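Side-chain contacts in endoglycosidase (PDB 6Q64), which probably hydrolyses glycosidic bonds in complex N-glycans as a family 18 glycoside hydrolase with a TIM-barrel fold: residues A[44-47]-A[48-52]; A[84-87]-A[88-91]; A[212-215]-A[216-220]; A[332-335]-A[336-339]. The protein carries 1 engineered substitution. All blocks are in the same frame, centred on the assembly; numbering follows the deposited sequence.

Interaction 1: A[44-47]-A[48-52]; sequences EAQT and EEDLT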
loop_
_atom_site.group_PDB
_atom_site.type_symbol
_atom_site.label_atom_id
_atom_site.label_comp_id
_atom_site.label_asym_id
_atom_site.label_seq_id
_atom_site.Cartn_x
_atom_site.Cartn_y
_atom_site.Cartn_z
ATOM N N GLU A 44 7.015 15.560 18.943
ATOM C CA GLU A 44 6.745 15.249 20.381
ATOM C C GLU A 44 5.231 15.067 20.630
ATOM O O GLU A 44 4.859 14.577 21.710
ATOM C CB GLU A 44 7.309 16.343 21.313
ATOM C CG GLU A 44 8.830 16.341 21.485
ATOM C CD GLU A 44 9.425 17.420 22.400
ATOM O OE1 GLU A 44 8.749 17.890 23.334
ATOM O OE2 GLU A 44 10.576 17.805 22.183
ATOM N N ALA A 45 4.360 15.468 19.704
ATOM C CA ALA A 45 2.890 15.541 19.933
ATOM C C ALA A 45 2.240 14.156 19.733
ATOM O O ALA A 45 2.708 13.407 18.879
ATOM C CB ALA A 45 2.295 16.591 19.020
ATOM N N GLN A 46 1.211 13.819 20.520
ATOM C CA GLN A 46 0.630 12.445 20.592
ATOM C C GLN A 46 -0.859 12.428 20.254
ATOM O O GLN A 46 -1.337 11.369 19.838
ATOM C CB GLN A 46 0.816 11.862 21.995
ATOM C CG GLN A 46 2.264 11.891 22.473
ATOM C CD GLN A 46 3.251 11.273 21.506
ATOM O OE1 GLN A 46 2.906 10.480 20.630
ATOM N NE2 GLN A 46 4.509 11.646 21.644
ATOM N N THR A 47 -1.560 13.539 20.452
ATOM C CA THR A 47 -3.028 13.632 20.291
ATOM C C THR A 47 -3.399 15.061 19.933
ATOM O O THR A 47 -2.624 15.968 20.280
ATOM C CB THR A 47 -3.770 13.279 21.587
ATOM O OG1 THR A 47 -3.484 14.300 22.544
ATOM C CG2 THR A 47 -3.382 11.928 22.143
ATOM N N GLU A 48 -4.589 15.232 19.361
ATOM C CA GLU A 48 -5.250 16.546 19.133
ATOM C C GLU A 48 -5.143 17.485 20.366
ATOM O O GLU A 48 -5.258 18.705 20.170
ATOM C CB GLU A 48 -6.704 16.282 18.721
ATOM C CG GLU A 48 -7.381 17.477 18.073
ATOM C CD GLU A 48 -8.241 17.134 16.868
ATOM O OE1 GLU A 48 -9.251 16.411 17.064
ATOM O OE2 GLU A 48 -7.880 17.559 15.718
ATOM N N GLU A 49 -4.942 16.975 21.589
ATOM C CA GLU A 49 -4.853 17.809 22.829
ATOM C C GLU A 49 -3.527 18.582 22.842
ATOM O O GLU A 49 -3.511 19.643 23.448
ATOM C CB GLU A 49 -5.012 16.980 24.118
ATOM C CG GLU A 49 -6.463 16.697 24.542
ATOM C CD GLU A 49 -7.466 16.465 23.408
ATOM O OE1 GLU A 49 -7.293 15.490 22.619
ATOM O OE2 GLU A 49 -8.411 17.280 23.281
ATOM N N ASP A 50 -2.472 18.098 22.175
ATOM C CA ASP A 50 -1.103 18.697 22.206
ATOM C C ASP A 50 -0.912 19.846 21.183
ATOM O O ASP A 50 0.197 20.482 21.191
ATOM C CB ASP A 50 -0.044 17.613 21.991
ATOM C CG ASP A 50 0.043 16.588 23.108
ATOM O OD1 ASP A 50 0.166 16.980 24.294
ATOM O OD2 ASP A 50 0.008 15.397 22.778
ATOM N N LEU A 51 -1.922 20.163 20.364
ATOM C CA LEU A 51 -1.835 21.145 19.245
ATOM C C LEU A 51 -2.624 22.410 19.573
ATOM O O LEU A 51 -3.612 22.328 20.268
ATOM C CB LEU A 51 -2.445 20.516 17.988
ATOM C CG LEU A 51 -1.872 19.180 17.510
ATOM C CD1 LEU A 51 -2.705 18.657 16.353
ATOM C CD2 LEU A 51 -0.416 19.296 17.072
ATOM N N THR A 52 -2.264 23.533 18.984
ATOM C CA THR A 52 -3.090 24.758 19.061
ATOM C C THR A 52 -4.333 24.557 18.208
ATOM O O THR A 52 -4.380 23.711 17.317
ATOM C CB THR A 52 -2.270 25.986 18.661
ATOM O OG1 THR A 52 -1.447 25.714 17.520
ATOM C CG2 THR A 52 -1.373 26.414 19.798
#
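The carboxylate of D50 reaches back to the amides of Q46 and T47, clamping a beta turn (T47 to D50) in the loop that leads into helix 53-65. OD2 of D50 takes the N-H of Q46 (N to OD2 3.0 Å, 158° at the hydrogen), which comes to its anti side and 28° out of the carboxylate plane. The N-H of T47 makes a weaker, longer bond to this oxygen. CG of D50 stands anti to its own carbonyl carbon (chi1 -66°), which turns the acid toward those two amides. The turn is closed by the backbone bond from D50 N to T47 O, 2.9 Å long. T47 adds an ST turn: OG1 accepts the N-H of E49 (N to OG1 3.2 Å). An alanine in place of D50 has no carboxylate, and the amides of Q46 and T47 would probably lose their common acceptor, leaving the segment before the turn less firmly tied back. Next outward is an apolar layer, where CB of A45 lies 3.9 Å from CB of D50. L51 continues it against L42, F59 and V124. Two charged side chains reach in from elsewhere: R63 of the following helix forms a salt bridge with E48, and K92 donates to the backbone oxygen of A45. In the apolar layer, CB of A45 also lies 4.3 Å from CD2 of L51.

Interaction 2: A[84-87]-A[88-91]; sequences GNNA and QNYL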
loop_
_atom_site.group_PDB
_atom_site.type_symbol
_atom_site.label_atom_id
_atom_site.label_comp_id
_atom_site.label_asym_id
_atom_site.label_seq_id
_atom_site.Cartn_x
_atom_site.Cartn_y
_atom_site.Cartn_z
ATOM N N GLY A 84 12.506 8.667 17.858
ATOM C CA GLY A 84 12.688 10.096 18.168
ATOM C C GLY A 84 14.078 10.547 17.830
ATOM O O GLY A 84 14.990 9.709 17.850
ATOM N N ASN A 85 14.206 11.846 17.572
ATOM C CA ASN A 85 15.427 12.520 17.061
ATOM C C ASN A 85 15.295 12.473 15.540
ATOM O O ASN A 85 15.178 13.571 14.983
ATOM C CB ASN A 85 16.747 11.961 17.626
ATOM C CG ASN A 85 17.089 12.411 19.044
ATOM O OD1 ASN A 85 18.107 13.068 19.266
ATOM N ND2 ASN A 85 16.281 12.050 20.030
ATOM N N ASN A 86 15.197 11.283 14.915
ATOM C CA ASN A 86 15.094 11.179 13.422
ATOM C C ASN A 86 13.634 11.025 12.916
ATOM O O ASN A 86 13.020 9.961 13.097
ATOM C CB ASN A 86 16.001 10.093 12.829
ATOM C CG ASN A 86 16.194 10.295 11.331
ATOM O OD1 ASN A 86 15.678 11.253 10.751
ATOM N ND2 ASN A 86 16.927 9.403 10.684
ATOM N N ALA A 87 13.133 12.050 12.219
ATOM C CA ALA A 87 11.790 12.124 11.583
ATOM C C ALA A 87 11.555 10.922 10.654
ATOM O O ALA A 87 10.423 10.433 10.627
ATOM C CB ALA A 87 11.604 13.430 10.823
ATOM N N GLN A 88 12.596 10.462 9.957
ATOM C CA GLN A 88 12.592 9.299 9.023
ATOM C C GLN A 88 11.993 8.018 9.643
ATOM O O GLN A 88 11.666 7.097 8.857
ATOM C CB GLN A 88 14.033 9.077 8.549
ATOM C CG GLN A 88 14.243 7.876 7.635
ATOM C CD GLN A 88 15.677 7.815 7.171
ATOM O OE1 GLN A 88 16.603 7.829 7.994
ATOM N NE2 GLN A 88 15.876 7.799 5.858
ATOM N N ASN A 89 11.860 7.904 10.970
ATOM C CA ASN A 89 11.466 6.623 11.634
ATOM C C ASN A 89 10.005 6.713 12.139
ATOM O O ASN A 89 9.538 5.822 12.908
ATOM C CB ASN A 89 12.456 6.253 12.753
ATOM C CG ASN A 89 13.904 6.180 12.306
ATOM O OD1 ASN A 89 14.669 7.102 12.559
ATOM N ND2 ASN A 89 14.314 5.077 11.693
ATOM N N TYR A 90 9.296 7.748 11.706
ATOM C CA TYR A 90 7.967 8.142 12.230
ATOM C C TYR A 90 6.907 8.184 11.115
ATOM O O TYR A 90 7.066 8.961 10.102
ATOM C CB TYR A 90 8.074 9.555 12.802
ATOM C CG TYR A 90 8.621 9.653 14.196
ATOM C CD1 TYR A 90 9.987 9.724 14.425
ATOM C CD2 TYR A 90 7.765 9.742 15.283
ATOM C CE1 TYR A 90 10.486 9.834 15.709
ATOM C CE2 TYR A 90 8.252 9.869 16.572
ATOM C CZ TYR A 90 9.617 9.908 16.789
ATOM O OH TYR A 90 10.070 10.009 18.079
ATOM N N LEU A 91 5.808 7.446 11.280
ATOM C CA LEU A 91 4.655 7.577 10.345
ATOM C C LEU A 91 4.146 9.017 10.392
ATOM O O LEU A 91 3.859 9.581 9.301
ATOM C CB LEU A 91 3.522 6.630 10.742
ATOM C CG LEU A 91 3.819 5.138 10.637
ATOM C CD1 LEU A 91 2.662 4.354 11.232
ATOM C CD2 LEU A 91 4.070 4.717 9.197
#
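The carbonyl oxygen of A87 accepts the N-H of Y90 (N to O 3.1 Å), the shortest backbone bond across this tight 3-10-like bend. One residue earlier the same pattern recurs, with N89 N bonded to the oxygen of N86 at 3.2 Å. The side chain of N86 then folds over the start of the bend. Its CG is anti to the backbone N (chi1 -163°), which carries OD1 forward to the N-H of Q88 (N to OD1 3.3 Å) in an Asx turn. This donor sits well above the plane of the side-chain amide, 71° out of it, and so misses the lone pairs. The other end of the same amide, ND2, gives a weak bond to OE1 of the extended Q88 side chain at 3.1 Å; the two amide planes are 56° apart. The ring of Y90 turns an edge to the turn, with CD1 3.3 Å from the oxygen of N86 and in line with the ring plane, while D117 of helix 112-123 touches the tyrosine. N89 crosses N86 at about a right angle and sends ND2 to the oxygen of N79; NE2 of Q88 donates to the oxygen of E336. The amides of N86 and Q88 thus each use both nitrogen and oxygen. Uncharged groups knit the bend together; N89 ties it to an earlier part of its own loop, and Q88 to the loop after strand 329-333.

Interaction 3: A[212-215]-A[216-220]; sequences KMQV and FIETL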
loop_
_atom_site.group_PDB
_atom_site.type_symbol
_atom_site.label_atom_id
_atom_site.label_comp_id
_atom_site.label_asym_id
_atom_site.label_seq_id
_atom_site.Cartn_x
_atom_site.Cartn_y
_atom_site.Cartn_z
ATOM N N LYS A 212 -9.116 -21.219 -3.417
ATOM C CA LYS A 212 -8.476 -21.209 -2.064
ATOM C C LYS A 212 -8.092 -19.762 -1.794
ATOM O O LYS A 212 -8.543 -19.167 -0.806
ATOM C CB LYS A 212 -7.352 -22.247 -1.883
ATOM C CG LYS A 212 -6.317 -22.339 -2.991
ATOM C CD LYS A 212 -5.554 -23.650 -3.063
ATOM C CE LYS A 212 -4.801 -23.714 -4.379
ATOM N NZ LYS A 212 -3.645 -24.623 -4.278
HETATM N N MSE A 213 -7.412 -19.168 -2.777
HETATM C CA MSE A 213 -7.179 -17.736 -2.745
HETATM C C MSE A 213 -8.493 -16.945 -2.693
HETATM O O MSE A 213 -8.503 -15.811 -2.258
HETATM C CB MSE A 213 -6.277 -17.323 -3.913
HETATM C CG MSE A 213 -5.398 -16.109 -3.592
HETATM SE SE MSE A 213 -4.320 -16.222 -1.919
HETATM C CE MSE A 213 -3.332 -17.583 -2.867
ATOM N N GLN A 214 -9.617 -17.531 -3.099
ATOM C CA GLN A 214 -10.877 -16.813 -3.129
ATOM C C GLN A 214 -11.456 -16.734 -1.713
ATOM O O GLN A 214 -11.949 -15.653 -1.328
ATOM C CB GLN A 214 -11.849 -17.494 -4.097
ATOM C CG GLN A 214 -13.301 -17.035 -3.979
ATOM C CD GLN A 214 -13.544 -15.656 -4.581
ATOM O OE1 GLN A 214 -12.866 -15.229 -5.523
ATOM N NE2 GLN A 214 -14.530 -14.971 -4.034
ATOM N N VAL A 215 -11.450 -17.827 -0.960
ATOM C CA VAL A 215 -12.101 -17.806 0.390
ATOM C C VAL A 215 -11.100 -17.184 1.385
ATOM O O VAL A 215 -11.525 -16.678 2.459
ATOM C CB VAL A 215 -12.685 -19.177 0.807
ATOM C CG1 VAL A 215 -11.625 -20.253 0.916
ATOM C CG2 VAL A 215 -13.514 -19.084 2.087
ATOM N N PHE A 216 -9.831 -17.112 0.980
ATOM C CA PHE A 216 -8.785 -16.346 1.695
ATOM C C PHE A 216 -9.227 -14.883 1.763
ATOM O O PHE A 216 -9.581 -14.352 2.843
ATOM C CB PHE A 216 -7.439 -16.527 0.998
ATOM C CG PHE A 216 -6.323 -15.809 1.704
ATOM C CD1 PHE A 216 -6.020 -16.117 3.022
ATOM C CD2 PHE A 216 -5.608 -14.795 1.073
ATOM C CE1 PHE A 216 -5.004 -15.449 3.687
ATOM C CE2 PHE A 216 -4.596 -14.124 1.742
ATOM C CZ PHE A 216 -4.295 -14.459 3.048
ATOM N N ILE A 217 -9.257 -14.267 0.590
ATOM C CA ILE A 217 -9.688 -12.859 0.366
ATOM C C ILE A 217 -11.110 -12.669 0.885
ATOM O O ILE A 217 -11.389 -11.611 1.418
ATOM C CB ILE A 217 -9.608 -12.544 -1.132
ATOM C CG1 ILE A 217 -8.164 -12.553 -1.625
ATOM C CG2 ILE A 217 -10.312 -11.245 -1.452
ATOM C CD1 ILE A 217 -8.063 -12.547 -3.116
ATOM N N GLU A 218 -11.982 -13.652 0.687
ATOM C CA GLU A 218 -13.391 -13.570 1.144
ATOM C C GLU A 218 -13.406 -13.371 2.666
ATOM O O GLU A 218 -14.205 -12.527 3.127
ATOM C CB GLU A 218 -14.163 -14.819 0.715
ATOM C CG GLU A 218 -15.223 -14.584 -0.340
ATOM C CD GLU A 218 -15.945 -15.858 -0.754
ATOM O OE1 GLU A 218 -16.294 -16.669 0.145
ATOM O OE2 GLU A 218 -16.126 -16.065 -1.973
ATOM N N THR A 219 -12.544 -14.101 3.397
ATOM C CA THR A 219 -12.499 -14.121 4.889
ATOM C C THR A 219 -11.892 -12.828 5.434
ATOM O O THR A 219 -12.409 -12.324 6.434
ATOM C CB THR A 219 -11.676 -15.273 5.471
ATOM O OG1 THR A 219 -12.057 -16.520 4.881
ATOM C CG2 THR A 219 -11.842 -15.357 6.974
ATOM N N LEU A 220 -10.836 -12.314 4.809
ATOM C CA LEU A 220 -10.287 -10.972 5.138
ATOM C C LEU A 220 -11.356 -9.896 4.898
ATOM O O LEU A 220 -11.617 -9.163 5.846
ATOM C CB LEU A 220 -9.025 -10.721 4.321
ATOM C CG LEU A 220 -7.875 -11.679 4.612
ATOM C CD1 LEU A 220 -6.752 -11.537 3.596
ATOM C CD2 LEU A 220 -7.348 -11.447 6.016
#
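Across helix 211-224 the backbone follows the alpha-helical i to i+4 pattern: F216 N meets K212 O at 3.0 Å, E218 N meets Q214 O at 2.8 Å, and the I217 to M213 bond is weak. On the inward face, M213, a selenomethionine, lies side by side with F216. Its selenium is 3.6 Å from CD2 and 4.5 Å from the ring centroid, 52° off the ring normal, an oblique Met-aromatic contact. CD1 of L220 lies over one face of that ring, toward its rim. Both M213 and F216 pack on strands 128-135 and 184-189, so this pair faces the barrel wall, while V215 and T219 turn to helix 162-179. On another side, the bent chain of Q214 (chi2 75°) brings NE2 to OE2 of E218 at 2.8 Å. The bond is nearly straight (175°), lies in the plane of the amide and meets the anti side of the carboxylate. The oxygen of the same amide, OE1, accepts from T244. With its amide bonded through both nitrogen and oxygen, Q214 is held in one orientation; a neutral amide donor meets a carboxylate that is probably charged, so the bond is likely to be charge-assisted.

Interaction 4: A[332-335]-A[336-339]; sequences TYHM and EYDY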
loop_
_atom_site.group_PDB
_atom_site.type_symbol
_atom_site.label_atom_id
_atom_site.label_comp_id
_atom_site.label_asym_id
_atom_site.label_seq_id
_atom_site.Cartn_x
_atom_site.Cartn_y
_atom_site.Cartn_z
ATOM N N THR A 332 6.290 4.644 -3.522
ATOM C CA THR A 332 7.731 4.359 -3.619
ATOM C C THR A 332 8.013 3.158 -2.738
ATOM O O THR A 332 7.374 3.035 -1.681
ATOM C CB THR A 332 8.475 5.604 -3.169
ATOM O OG1 THR A 332 7.787 5.899 -1.954
ATOM C CG2 THR A 332 8.396 6.758 -4.148
ATOM N N TYR A 333 8.859 2.262 -3.229
ATOM C CA TYR A 333 9.403 1.111 -2.465
ATOM C C TYR A 333 10.592 1.632 -1.663
ATOM O O TYR A 333 11.503 2.221 -2.278
ATOM C CB TYR A 333 9.768 -0.018 -3.430
ATOM C CG TYR A 333 10.437 -1.212 -2.811
ATOM C CD1 TYR A 333 9.765 -2.043 -1.934
ATOM C CD2 TYR A 333 11.749 -1.520 -3.128
ATOM C CE1 TYR A 333 10.389 -3.150 -1.373
ATOM C CE2 TYR A 333 12.382 -2.634 -2.604
ATOM C CZ TYR A 333 11.700 -3.450 -1.718
ATOM O OH TYR A 333 12.360 -4.527 -1.197
ATOM N N HIS A 334 10.558 1.422 -0.343
ATOM C CA HIS A 334 11.516 2.005 0.627
ATOM C C HIS A 334 11.415 3.520 0.469
ATOM O O HIS A 334 12.361 4.178 0.036
ATOM C CB HIS A 334 12.919 1.395 0.430
ATOM C CG HIS A 334 13.139 0.122 1.192
ATOM N ND1 HIS A 334 13.516 -1.058 0.577
ATOM C CD2 HIS A 334 13.061 -0.158 2.513
ATOM C CE1 HIS A 334 13.637 -2.009 1.480
ATOM N NE2 HIS A 334 13.357 -1.482 2.673
HETATM N N MSE A 335 10.205 4.024 0.752
HETATM C CA MSE A 335 9.857 5.431 0.605
HETATM C C MSE A 335 10.802 6.325 1.410
HETATM O O MSE A 335 11.097 7.437 0.977
HETATM C CB MSE A 335 8.406 5.685 1.030
HETATM C CG MSE A 335 7.951 4.875 2.191
HETATM SE SE MSE A 335 6.154 5.374 2.769
HETATM C CE MSE A 335 5.524 6.955 1.841
ATOM N N GLU A 336 11.284 5.809 2.551
ATOM C CA GLU A 336 12.115 6.563 3.483
ATOM C C GLU A 336 13.498 6.914 2.911
ATOM O O GLU A 336 14.103 7.835 3.446
ATOM C CB GLU A 336 12.261 5.821 4.815
ATOM C CG GLU A 336 13.114 4.569 4.748
ATOM C CD GLU A 336 12.384 3.269 4.436
ATOM O OE1 GLU A 336 12.964 2.166 4.713
ATOM O OE2 GLU A 336 11.245 3.351 3.908
ATOM N N TYR A 337 13.967 6.271 1.841
ATOM C CA TYR A 337 15.262 6.595 1.178
ATOM C C TYR A 337 15.178 7.950 0.458
ATOM O O TYR A 337 16.209 8.380 -0.076
ATOM C CB TYR A 337 15.678 5.492 0.200
ATOM C CG TYR A 337 16.202 4.232 0.850
ATOM C CD1 TYR A 337 15.488 3.605 1.856
ATOM C CD2 TYR A 337 17.407 3.657 0.464
ATOM C CE1 TYR A 337 15.926 2.430 2.441
ATOM C CE2 TYR A 337 17.877 2.493 1.051
ATOM C CZ TYR A 337 17.124 1.875 2.037
ATOM O OH TYR A 337 17.530 0.722 2.639
ATOM N N ASP A 338 13.997 8.574 0.442
ATOM C CA ASP A 338 13.703 9.893 -0.182
ATOM C C ASP A 338 13.950 10.994 0.860
ATOM O O ASP A 338 14.025 12.199 0.481
ATOM C CB ASP A 338 12.237 9.922 -0.639
ATOM C CG ASP A 338 11.798 10.997 -1.625
ATOM O OD1 ASP A 338 12.669 11.729 -2.196
ATOM O OD2 ASP A 338 10.572 11.063 -1.837
ATOM N N TYR A 339 13.990 10.595 2.130
ATOM C CA TYR A 339 14.235 11.501 3.274
ATOM C C TYR A 339 15.606 12.164 3.138
ATOM O O TYR A 339 15.692 13.377 3.224
ATOM C CB TYR A 339 14.042 10.779 4.605
ATOM C CG TYR A 339 14.080 11.736 5.755
ATOM C CD1 TYR A 339 15.295 12.100 6.335
ATOM C CD2 TYR A 339 12.919 12.348 6.206
ATOM C CE1 TYR A 339 15.348 13.018 7.373
ATOM C CE2 TYR A 339 12.957 13.271 7.243
ATOM C CZ TYR A 339 14.175 13.605 7.826
ATOM O OH TYR A 339 14.208 14.515 8.838
#
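Where strand 329-333 of the barrel ends, the chain turns at H334 into a short 3-10 segment, and the side chains of H334, E336 and Y337 gather over that turn. Two backbone bonds shape it, Y337 N to H334 O and D338 N to M335 O, both 3.2 Å. E336 lies alongside H334 and points the same way. Its CG sits between the backbone N and the carbonyl carbon (chi1 70°) and the chain bends again at chi2, which brings OE1 to the edge of the imidazole, 3.2 Å from CD2 and near the ring plane. The carboxylate itself is turned 73° from that ring. The other oxygen, OE2, accepts the N-H of G78. A leucine in place of E336 would probably leave the G78 amide without its acceptor and strip the histidine edge of its acidic neighbour. The side chains of H334 and Y337 lie side by side, their rings oblique at 48° with centroids 5.2 Å apart; the closest side-chain approach is H334 CB to Y337 CD1, 3.7 Å. W104 adds edge-to-face packing on H334 and Y333. Beyond the turn, D338 accepts from N341 and from the amides of W347 and L348 at the start of helix 346-358. This is the carboxyl-terminal end of the last strand of a TIM barrel, the rim on which such enzymes carry their active sites.

In the fold
The four contacts follow one another along the chain; none nests in or crosses another, and all are local: interactions 1, 2 and 4 close turns, and interaction 3 lies along one helix. Interaction 1 tightens the loop leading into helix 53-65, and interaction 2 the loop between strands 72-76 and 100-102; their nearest atoms are about 6 Å apart. Interaction 3, in helix 211-224, is across the chain's centre from interactions 2 and 4. Interaction 4 ends strand 329-333, the eighth and last of the parallel sheet and neighbour of the first. It meets interaction 2 directly: Q88 NE2 lies 3.0 Å from E336 O, and A87 packs on Y339. The loops after the first and last barrel strands are thereby joined.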